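Local coordinates for cGAS/DncV-like nucleotidyltransferase in E. coli homolog (Elizabethkingia meningoseptica ATCC 13253 = NBRC 12535, PDB 6E0N), which synthesises cyclic nucleotides that act as second messengers in a CBASS antiphage system, probably joining two nucleoside triphosphates with magnesium as cofactor, at residues V42-Q47 / I64-D69; T54-N59 / M192-K197. All blocks are in the same frame, centred on the assembly; numbering follows the deposited sequence.

Interaction 1 (V42-Q47 / I64-D69); sequences VTIFLQ and IVMRYD. With APC (diphosphomethylphosphonic acid adenosyl ester), chain B; GTP (guanosine-5'-triphosphate), chain C.
Thr43 with Arg67 and Phe45 with Val65 are the two hydrogen-bonded pairs that set the register of strands 42-47 and 64-68, whose axes run antiparallel at 162°. Each pair exchanges two backbone N-H...O bonds; the shortest is Val65 N to Phe45 O at 2.7 Å. CA-H...O contacts alternate with these bonds, Ile44 CA toward Val65 O between the two pairs and Val42 CA toward Arg67 O beyond them.

Polar side chains gather at the end where strand 42-47 begins and strand 62-68 finishes. Asp69 OD2 takes Thr43 OG1 at 2.6 Å on its syn lone pair and Arg67 NE at 2.8 Å on its anti lone pair, the latter a salt bridge lying near the guanidinium plane. Two donors thus grip one oxygen; the Thr43 bond ties the residue after strand 62-68 to strand 42-47, while the Arg67 bond stays within its own segment.

Strand 42-47 is an edge strand of the mixed sheet of the nucleotidyltransferase domain; strand 62-68 pairs on its other side, in parallel, with strand 135-147, and Asp63 and Asp136, probable magnesium-binding residues, stand close by.

Apolar contacts divide between the faces. With CG set between its backbone N and carbonyl carbon (chi1 63°), Phe45 lays its ring across Val65, whose CB makes a CH-pi contact 3.8 Å from the centroid, 15° off the normal. Val65 CG2 meanwhile touches Gln47 CG at 3.5 Å. On the opposite face, Val42 CG1 meets Tyr68 CD2 at 3.7 Å and Ile44 CG2 meets Ile64 CG2; helix 21-38 packs against Ile44, Ile64 and Met66.

Ligand bonds come from Gln47, its chain extended beyond CG: NE2 donates to N3 of the ATP analogue APC at 2.8 Å and, at 3.3 Å, to its O2'.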
loop_
_atom_site.group_PDB
_atom_site.type_symbol
_atom_site.label_atom_id
_atom_site.label_comp_id
_atom_site.label_asym_id
_atom_site.label_seq_id
_atom_site.Cartn_x
_atom_site.Cartn_y
_atom_site.Cartn_z
ATOM N N VAL A 42 -4.889 -20.840 7.309
ATOM C CA VAL A 42 -4.473 -19.505 6.898
ATOM C C VAL A 42 -5.670 -18.562 6.932
ATOM O O VAL A 42 -6.821 -18.975 6.779
ATOM C CB VAL A 42 -3.831 -19.491 5.490
ATOM C CG1 VAL A 42 -2.558 -20.320 5.471
ATOM C CG2 VAL A 42 -4.823 -19.987 4.437
ATOM N N THR A 43 -5.376 -17.281 7.140
ATOM C CA THR A 43 -6.320 -16.200 6.887
ATOM C C THR A 43 -5.892 -15.512 5.598
ATOM O O THR A 43 -4.719 -15.150 5.445
ATOM C CB THR A 43 -6.295 -15.177 8.023
ATOM O OG1 THR A 43 -6.705 -15.797 9.243
ATOM C CG2 THR A 43 -7.224 -14.001 7.709
ATOM N N ILE A 44 -6.830 -15.345 4.671
ATOM C CA ILE A 44 -6.583 -14.648 3.413
ATOM C C ILE A 44 -7.295 -13.306 3.464
ATOM O O ILE A 44 -8.480 -13.238 3.807
ATOM C CB ILE A 44 -7.022 -15.495 2.202
ATOM C CG1 ILE A 44 -6.119 -16.731 2.096
ATOM C CG2 ILE A 44 -6.959 -14.677 0.929
ATOM C CD1 ILE A 44 -6.552 -17.749 1.068
ATOM N N PHE A 45 -6.568 -12.237 3.145
ATOM C CA PHE A 45 -7.131 -10.897 3.123
ATOM C C PHE A 45 -6.314 -10.049 2.164
ATOM O O PHE A 45 -5.264 -10.469 1.672
ATOM C CB PHE A 45 -7.182 -10.272 4.526
ATOM C CG PHE A 45 -5.836 -10.079 5.165
ATOM C CD1 PHE A 45 -5.228 -11.111 5.859
ATOM C CD2 PHE A 45 -5.190 -8.856 5.094
ATOM C CE1 PHE A 45 -3.995 -10.931 6.460
ATOM C CE2 PHE A 45 -3.957 -8.674 5.686
ATOM C CZ PHE A 45 -3.359 -9.711 6.371
ATOM N N LEU A 46 -6.806 -8.851 1.894
ATOM C CA LEU A 46 -6.125 -7.951 0.981
ATOM C C LEU A 46 -5.342 -6.894 1.748
ATOM O O LEU A 46 -5.693 -6.512 2.867
ATOM C CB LEU A 46 -7.118 -7.240 0.061
ATOM C CG LEU A 46 -8.035 -8.107 -0.798
ATOM C CD1 LEU A 46 -8.861 -7.194 -1.725
ATOM C CD2 LEU A 46 -7.259 -9.138 -1.580
ATOM N N GLN A 47 -4.275 -6.416 1.125
ATOM C CA GLN A 47 -3.606 -5.197 1.546
ATOM C C GLN A 47 -3.331 -4.378 0.289
ATOM O O GLN A 47 -3.702 -4.756 -0.815
ATOM C CB GLN A 47 -2.320 -5.504 2.316
ATOM C CG GLN A 47 -1.242 -6.090 1.470
ATOM C CD GLN A 47 0.063 -6.209 2.221
ATOM O OE1 GLN A 47 0.098 -6.085 3.445
ATOM N NE2 GLN A 47 1.149 -6.450 1.492
ATOM N N ILE A 64 -2.652 -10.038 -2.303
ATOM C CA ILE A 64 -3.414 -11.008 -1.526
ATOM C C ILE A 64 -2.490 -11.563 -0.452
ATOM O O ILE A 64 -1.506 -12.243 -0.761
ATOM C CB ILE A 64 -3.968 -12.133 -2.411
ATOM C CG1 ILE A 64 -4.844 -11.549 -3.519
ATOM C CG2 ILE A 64 -4.739 -13.132 -1.568
ATOM C CD1 ILE A 64 -5.262 -12.556 -4.572
ATOM N N VAL A 65 -2.807 -11.287 0.808
ATOM C CA VAL A 65 -2.008 -11.769 1.928
ATOM C C VAL A 65 -2.522 -13.137 2.352
ATOM O O VAL A 65 -3.735 -13.340 2.496
ATOM C CB VAL A 65 -2.058 -10.780 3.104
ATOM C CG1 VAL A 65 -1.156 -11.270 4.234
ATOM C CG2 VAL A 65 -1.655 -9.384 2.659
ATOM N N MET A 66 -1.604 -14.082 2.545
ATOM C CA MET A 66 -1.940 -15.402 3.082
ATOM C C MET A 66 -1.193 -15.572 4.400
ATOM O O MET A 66 -0.011 -15.932 4.411
ATOM C CB MET A 66 -1.589 -16.521 2.112
ATOM C CG MET A 66 -2.190 -17.851 2.539
ATOM S SD MET A 66 -1.417 -19.307 1.822
ATOM C CE MET A 66 0.117 -19.367 2.747
ATOM N N ARG A 67 -1.888 -15.333 5.507
ATOM C CA ARG A 67 -1.288 -15.380 6.837
ATOM C C ARG A 67 -1.461 -16.781 7.409
ATOM O O ARG A 67 -2.574 -17.187 7.754
ATOM C CB ARG A 67 -1.961 -14.347 7.736
ATOM C CG ARG A 67 -1.344 -14.214 9.119
ATOM C CD ARG A 67 -2.112 -13.217 9.976
ATOM N NE ARG A 67 -3.462 -13.686 10.263
ATOM C CZ ARG A 67 -4.438 -12.922 10.740
ATOM N NH1 ARG A 67 -4.218 -11.639 10.998
ATOM N NH2 ARG A 67 -5.634 -13.444 10.956
ATOM N N TYR A 68 -0.362 -17.522 7.509
ATOM C CA TYR A 68 -0.380 -18.826 8.160
ATOM C C TYR A 68 -0.410 -18.582 9.663
ATOM O O TYR A 68 0.550 -18.056 10.234
ATOM C CB TYR A 68 0.836 -19.655 7.765
ATOM C CG TYR A 68 0.693 -21.104 8.166
ATOM C CD1 TYR A 68 1.040 -21.530 9.440
ATOM C CD2 TYR A 68 0.182 -22.044 7.276
ATOM C CE1 TYR A 68 0.898 -22.853 9.811
ATOM C CE2 TYR A 68 0.035 -23.363 7.638
ATOM C CZ TYR A 68 0.392 -23.763 8.905
ATOM O OH TYR A 68 0.245 -25.082 9.262
ATOM N N ASP A 69 -1.520 -18.944 10.316
ATOM C CA ASP A 69 -1.747 -18.489 11.678
ATOM C C ASP A 69 -2.433 -19.540 12.537
ATOM O O ASP A 69 -3.058 -19.191 13.542
ATOM C CB ASP A 69 -2.576 -17.198 11.670
ATOM C CG ASP A 69 -3.863 -17.337 10.869
ATOM O OD1 ASP A 69 -4.301 -18.484 10.619
ATOM O OD2 ASP A 69 -4.437 -16.299 10.487
HETATM P PG APC B . 11.599 -8.268 -7.107
HETATM O O1G APC B . 10.714 -7.554 -8.101
HETATM O O2G APC B . 11.502 -9.763 -7.301
HETATM O O3G APC B . 13.028 -7.822 -7.309
HETATM P PB APC B . 9.559 -7.716 -5.210
HETATM O O1B APC B . 8.697 -7.530 -6.401
HETATM O O2B APC B . 9.053 -8.733 -4.254
HETATM O O3B APC B . 11.130 -7.888 -5.582
HETATM P PA APC B . 7.716 -5.363 -4.530
HETATM O O1A APC B . 7.243 -5.512 -5.941
HETATM O O2A APC B . 7.766 -3.866 -4.159
HETATM C C3A APC B . 9.431 -6.123 -4.405
HETATM O "O5'" APC B . 6.782 -6.101 -3.395
HETATM C "C5'" APC B . 6.118 -7.241 -3.826
HETATM C "C4'" APC B . 4.795 -7.329 -3.025
HETATM O "O4'" APC B . 5.077 -7.586 -1.783
HETATM C "C3'" APC B . 4.100 -5.955 -3.060
HETATM O "O3'" APC B . 3.107 -5.973 -3.985
HETATM C "C2'" APC B . 3.538 -5.785 -1.639
HETATM O "O2'" APC B . 2.095 -6.187 -1.630
HETATM C "C1'" APC B . 4.222 -6.576 -0.867
HETATM N N9 APC B . 5.145 -5.779 -0.070
HETATM C C8 APC B . 6.285 -5.125 -0.359
HETATM N N7 APC B . 6.733 -4.542 0.762
HETATM C C5 APC B . 5.870 -4.833 1.748
HETATM C C6 APC B . 5.835 -4.505 3.088
HETATM N N6 APC B . 6.698 -3.727 3.952
HETATM N N1 APC B . 4.847 -4.933 3.857
HETATM C C2 APC B . 3.870 -5.699 3.329
HETATM N N3 APC B . 3.910 -6.023 2.018
HETATM C C4 APC B . 4.900 -5.591 1.232
HETATM P PG GTP C . 0.422 0.272 -5.612
HETATM O O1G GTP C . -0.566 0.931 -6.550
HETATM O O2G GTP C . 1.815 0.725 -5.977
HETATM O O3G GTP C . 0.322 -1.233 -5.723
HETATM O O3B GTP C . 0.102 0.779 -4.117
HETATM P PB GTP C . -0.094 -0.212 -2.867
HETATM O O1B GTP C . -0.721 -1.520 -3.296
HETATM O O2B GTP C . -0.933 0.509 -1.841
HETATM O O3A GTP C . 1.362 -0.456 -2.234
HETATM P PA GTP C . 2.217 -1.796 -2.497
HETATM O O1A GTP C . 1.657 -2.604 -3.646
HETATM O O2A GTP C . 3.664 -1.435 -2.736
HETATM O "O5'" GTP C . 2.086 -2.619 -1.125
HETATM C "C5'" GTP C . 0.838 -3.082 -0.709
HETATM C "C4'" GTP C . 0.687 -2.851 0.776
HETATM O "O4'" GTP C . 1.829 -3.415 1.446
HETATM C "C3'" GTP C . 0.559 -1.403 1.268
HETATM O "O3'" GTP C . -0.755 -0.970 1.357
HETATM C "C2'" GTP C . 1.173 -1.503 2.688
HETATM O "O2'" GTP C . 0.149 -1.823 3.589
HETATM C "C1'" GTP C . 2.210 -2.633 2.570
HETATM N N9 GTP C . 3.523 -2.004 2.377
HETATM C C8 GTP C . 4.179 -1.827 1.191
HETATM N N7 GTP C . 5.350 -1.199 1.442
HETATM C C5 GTP C . 5.449 -0.982 2.775
HETATM C C6 GTP C . 6.425 -0.388 3.566
HETATM O O6 GTP C . 7.446 0.065 3.054
HETATM N N1 GTP C . 6.238 -0.309 4.931
HETATM C C2 GTP C . 5.089 -0.821 5.501
HETATM N N2 GTP C . 4.899 -0.745 6.815
HETATM N N3 GTP C . 4.123 -1.404 4.714
HETATM C C4 GTP C . 4.302 -1.485 3.374
#

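Interaction 2 (T54-N59 / M192-K197); sequences TNVRQN and MVRILK. With GTP (guanosine-5'-triphosphate), chain D; GTP (guanosine-5'-triphosphate), chain C.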
loop_
_atom_site.group_PDB
_atom_site.type_symbol
_atom_site.label_atom_id
_atom_site.label_comp_id
_atom_site.label_asym_id
_atom_site.label_seq_id
_atom_site.Cartn_x
_atom_site.Cartn_y
_atom_site.Cartn_z
ATOM N N THR A 54 -6.825 2.931 -3.330
ATOM C CA THR A 54 -5.938 3.978 -3.826
ATOM C C THR A 54 -5.387 3.671 -5.215
ATOM O O THR A 54 -4.350 4.219 -5.599
ATOM C CB THR A 54 -4.790 4.210 -2.843
ATOM O OG1 THR A 54 -4.051 2.992 -2.675
ATOM C CG2 THR A 54 -5.320 4.659 -1.491
ATOM N N ASN A 55 -6.062 2.822 -5.981
ATOM C CA ASN A 55 -5.601 2.470 -7.316
ATOM C C ASN A 55 -5.858 3.603 -8.301
ATOM O O ASN A 55 -6.948 4.187 -8.329
ATOM C CB ASN A 55 -6.327 1.223 -7.808
ATOM C CG ASN A 55 -5.699 -0.058 -7.308
ATOM O OD1 ASN A 55 -4.486 -0.243 -7.404
ATOM N ND2 ASN A 55 -6.522 -0.951 -6.767
ATOM N N VAL A 56 -4.857 3.904 -9.120
ATOM C CA VAL A 56 -4.985 4.958 -10.121
ATOM C C VAL A 56 -4.564 4.457 -11.498
ATOM O O VAL A 56 -4.415 5.245 -12.440
ATOM C CB VAL A 56 -4.181 6.210 -9.726
ATOM C CG1 VAL A 56 -4.626 6.726 -8.368
ATOM C CG2 VAL A 56 -2.684 5.899 -9.721
ATOM N N ARG A 57 -4.375 3.148 -11.629
ATOM C CA ARG A 57 -3.993 2.547 -12.897
ATOM C C ARG A 57 -4.960 1.427 -13.241
ATOM O O ARG A 57 -5.398 0.680 -12.360
ATOM C CB ARG A 57 -2.561 1.999 -12.856
ATOM C CG ARG A 57 -1.520 3.041 -12.491
ATOM C CD ARG A 57 -0.135 2.677 -13.003
ATOM N NE ARG A 57 0.258 3.508 -14.142
ATOM C CZ ARG A 57 1.508 3.638 -14.577
ATOM N NH1 ARG A 57 2.494 2.997 -13.967
ATOM N NH2 ARG A 57 1.771 4.417 -15.618
ATOM N N GLN A 58 -5.295 1.317 -14.523
ATOM C CA GLN A 58 -6.202 0.270 -14.965
ATOM C C GLN A 58 -5.540 -1.091 -14.806
ATOM O O GLN A 58 -4.331 -1.239 -15.009
ATOM C CB GLN A 58 -6.566 0.477 -16.434
ATOM C CG GLN A 58 -7.157 1.836 -16.756
ATOM C CD GLN A 58 -7.603 1.948 -18.204
ATOM O OE1 GLN A 58 -6.908 1.505 -19.121
ATOM N NE2 GLN A 58 -8.775 2.535 -18.415
ATOM N N ASN A 59 -6.338 -2.089 -14.433
ATOM C CA ASN A 59 -5.874 -3.477 -14.382
ATOM C C ASN A 59 -4.685 -3.635 -13.437
ATOM O O ASN A 59 -3.767 -4.416 -13.692
ATOM C CB ASN A 59 -5.548 -3.996 -15.786
ATOM C CG ASN A 59 -5.716 -5.495 -15.910
ATOM O OD1 ASN A 59 -6.833 -6.009 -15.852
ATOM N ND2 ASN A 59 -4.607 -6.206 -16.097
ATOM N N MET A 192 -6.407 13.048 -2.428
ATOM C CA MET A 192 -5.107 13.683 -2.601
ATOM C C MET A 192 -4.003 12.647 -2.775
ATOM O O MET A 192 -3.074 12.849 -3.564
ATOM C CB MET A 192 -4.808 14.587 -1.408
ATOM C CG MET A 192 -5.685 15.832 -1.349
ATOM S SD MET A 192 -5.468 16.918 -2.774
ATOM C CE MET A 192 -7.170 17.173 -3.275
ATOM N N VAL A 193 -4.083 11.535 -2.040
ATOM C CA VAL A 193 -3.139 10.440 -2.255
ATOM C C VAL A 193 -3.187 9.985 -3.708
ATOM O O VAL A 193 -2.149 9.797 -4.356
ATOM C CB VAL A 193 -3.432 9.279 -1.290
ATOM C CG1 VAL A 193 -2.677 8.027 -1.733
ATOM C CG2 VAL A 193 -3.063 9.652 0.129
ATOM N N ARG A 194 -4.396 9.791 -4.239
ATOM C CA ARG A 194 -4.526 9.316 -5.612
ATOM C C ARG A 194 -3.940 10.318 -6.598
ATOM O O ARG A 194 -3.247 9.932 -7.545
ATOM C CB ARG A 194 -5.989 9.013 -5.930
ATOM C CG ARG A 194 -6.555 7.844 -5.143
ATOM C CD ARG A 194 -8.013 7.539 -5.540
ATOM N NE ARG A 194 -8.710 6.840 -4.463
ATOM C CZ ARG A 194 -9.776 7.315 -3.826
ATOM N NH1 ARG A 194 -10.310 8.483 -4.173
ATOM N NH2 ARG A 194 -10.325 6.608 -2.853
ATOM N N ILE A 195 -4.192 11.614 -6.382
ATOM C CA ILE A 195 -3.609 12.634 -7.252
ATOM C C ILE A 195 -2.087 12.538 -7.241
ATOM O O ILE A 195 -1.436 12.573 -8.292
ATOM C CB ILE A 195 -4.089 14.038 -6.845
ATOM C CG1 ILE A 195 -5.562 14.221 -7.199
ATOM C CG2 ILE A 195 -3.214 15.096 -7.509
ATOM C CD1 ILE A 195 -6.198 15.431 -6.548
ATOM N N LEU A 196 -1.495 12.435 -6.048
ATOM C CA LEU A 196 -0.040 12.388 -5.957
ATOM C C LEU A 196 0.527 11.102 -6.545
ATOM O O LEU A 196 1.646 11.112 -7.070
ATOM C CB LEU A 196 0.399 12.588 -4.508
ATOM C CG LEU A 196 0.180 14.002 -3.971
ATOM C CD1 LEU A 196 0.490 14.065 -2.478
ATOM C CD2 LEU A 196 1.030 15.016 -4.724
ATOM N N LYS A 197 -0.220 9.993 -6.476
ATOM C CA LYS A 197 0.216 8.769 -7.144
ATOM C C LYS A 197 0.204 8.937 -8.659
ATOM O O LYS A 197 1.109 8.450 -9.351
ATOM C CB LYS A 197 -0.656 7.588 -6.719
ATOM C CG LYS A 197 -0.384 7.116 -5.298
ATOM C CD LYS A 197 -1.286 5.954 -4.890
ATOM C CE LYS A 197 -0.959 4.685 -5.671
ATOM N NZ LYS A 197 -1.681 3.499 -5.121
HETATM P PG GTP D . -13.819 7.957 -2.587
HETATM O O1G GTP D . -13.067 9.030 -3.337
HETATM O O2G GTP D . -13.023 7.559 -1.366
HETATM O O3G GTP D . -15.196 8.457 -2.210
HETATM O O3B GTP D . -13.917 6.673 -3.565
HETATM P PB GTP D . -15.131 5.621 -3.679
HETATM O O1B GTP D . -14.833 4.636 -4.779
HETATM O O2B GTP D . -16.436 6.330 -3.924
HETATM O O3A GTP D . -15.131 4.833 -2.278
HETATM P PA GTP D . -16.317 4.952 -1.209
HETATM O O1A GTP D . -17.031 6.282 -1.319
HETATM O O2A GTP D . -15.754 4.774 0.182
HETATM O "O5'" GTP D . -17.333 3.741 -1.483
HETATM C "C5'" GTP D . -16.994 2.432 -1.109
HETATM C "C4'" GTP D . -18.195 1.555 -1.403
HETATM O "O4'" GTP D . -19.107 1.592 -0.291
HETATM C "C3'" GTP D . -19.003 2.008 -2.627
HETATM O "O3'" GTP D . -19.465 0.867 -3.306
HETATM C "C2'" GTP D . -20.201 2.791 -2.056
HETATM O "O2'" GTP D . -21.327 2.679 -2.855
HETATM C "C1'" GTP D . -20.397 2.112 -0.688
HETATM N N9 GTP D . -20.974 2.932 0.367
HETATM C C8 GTP D . -21.391 4.214 0.250
HETATM N N7 GTP D . -21.900 4.603 1.438
HETATM C C5 GTP D . -21.834 3.562 2.300
HETATM C C6 GTP D . -22.211 3.418 3.630
HETATM O O6 GTP D . -22.720 4.358 4.242
HETATM N N1 GTP D . -22.014 2.210 4.263
HETATM C C2 GTP D . -21.443 1.157 3.575
HETATM N N2 GTP D . -21.255 -0.002 4.192
HETATM N N3 GTP D . -21.068 1.304 2.254
HETATM C C4 GTP D . -21.260 2.493 1.629
HETATM P PG GTP C . 0.422 0.272 -5.612
HETATM O O1G GTP C . -0.566 0.931 -6.550
HETATM O O2G GTP C . 1.815 0.725 -5.977
HETATM O O3G GTP C . 0.322 -1.233 -5.723
HETATM O O3B GTP C . 0.102 0.779 -4.117
HETATM P PB GTP C . -0.094 -0.212 -2.867
HETATM O O1B GTP C . -0.721 -1.520 -3.296
HETATM O O2B GTP C . -0.933 0.509 -1.841
HETATM O O3A GTP C . 1.362 -0.456 -2.234
HETATM P PA GTP C . 2.217 -1.796 -2.497
HETATM O O1A GTP C . 1.657 -2.604 -3.646
HETATM O O2A GTP C . 3.664 -1.435 -2.736
HETATM O "O5'" GTP C . 2.086 -2.619 -1.125
HETATM C "C5'" GTP C . 0.838 -3.082 -0.709
HETATM C "C4'" GTP C . 0.687 -2.851 0.776
HETATM O "O4'" GTP C . 1.829 -3.415 1.446
HETATM C "C3'" GTP C . 0.559 -1.403 1.268
HETATM O "O3'" GTP C . -0.755 -0.970 1.357
HETATM C "C2'" GTP C . 1.173 -1.503 2.688
HETATM O "O2'" GTP C . 0.149 -1.823 3.589
HETATM C "C1'" GTP C . 2.210 -2.633 2.570
HETATM N N9 GTP C . 3.523 -2.004 2.377
HETATM C C8 GTP C . 4.179 -1.827 1.191
HETATM N N7 GTP C . 5.350 -1.199 1.442
HETATM C C5 GTP C . 5.449 -0.982 2.775
HETATM C C6 GTP C . 6.425 -0.388 3.566
HETATM O O6 GTP C . 7.446 0.065 3.054
HETATM N N1 GTP C . 6.238 -0.309 4.931
HETATM C C2 GTP C . 5.089 -0.821 5.501
HETATM N N2 GTP C . 4.899 -0.745 6.815
HETATM N N3 GTP C . 4.123 -1.404 4.714
HETATM C C4 GTP C . 4.302 -1.485 3.374
#
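Lys197 and Arg194 leave helix 188-205 to pass on different sides of Thr54, each ending at the phosphates of a different GTP. The lysine chain bends at chi3 (68°) and crosses the Thr54 side chain at about a right angle. That bend carries NZ to Thr54 O at 2.8 Å, where the donor stands above the carbonyl plane, 50° out of it, and so does not use a lone pair; Thr54 OG1 adds a weak bond to the same nitrogen. NZ also donates to O1G of the chain C GTP at 3.1 Å, and Ser216 is a further hydrogen-bonded partner. The ammonium is therefore held by protein oxygens as well as by the triphosphate whose negative charge it would be expected to offset.

This contact joins the loop between helix 48-52 and strand 62-68 in the nucleotidyltransferase domain to a helix of the helical part that follows in the chain. Since Lys197 bonds a GTP phosphate directly, the junction borders the nucleotide pocket.

Arg194 instead runs extended from CG to NE, bringing NE to 4.0 Å from Thr54 CA, which lies at the guanidinium edge. Its two terminal nitrogens form a fork on the gamma-phosphate of the chain D GTP: NH1 reaches O1G at 2.9 Å, and NH2 reaches O2G at 3.2 Å, nearly straight at 174°. Carbonyl oxygens of Ser12 and Asn53 also accept from this guanidinium.

Val56 lies against the bases of both chains, directed toward the helix and crossing both obliquely: CG1 lies 3.6 Å from Arg194 CB, while CG2 faces Lys197 CB at 4.0 Å.

Overall arrangement
The contacts lie on opposite sides of the chain's centre, their centres 24 Å apart, yet both reach the chain C GTP: Gln47 of interaction 1 comes near its ribose O4', whereas Lys197 of interaction 2 binds its gamma-phosphate. Interaction 1 is partly buried and joins neighbouring strands, burying 625 Å² and held by regular backbone bonds and apolar side chains. Interaction 2 is smaller, 296 Å², but its touching residues are mostly buried; it has no strand pairing and relies on long cationic side chains meeting a loop and phosphates. Strands 42-47 and 62-68 flank helix 48-52 and the 54-59 loop in sequence, so one connection links the two sites.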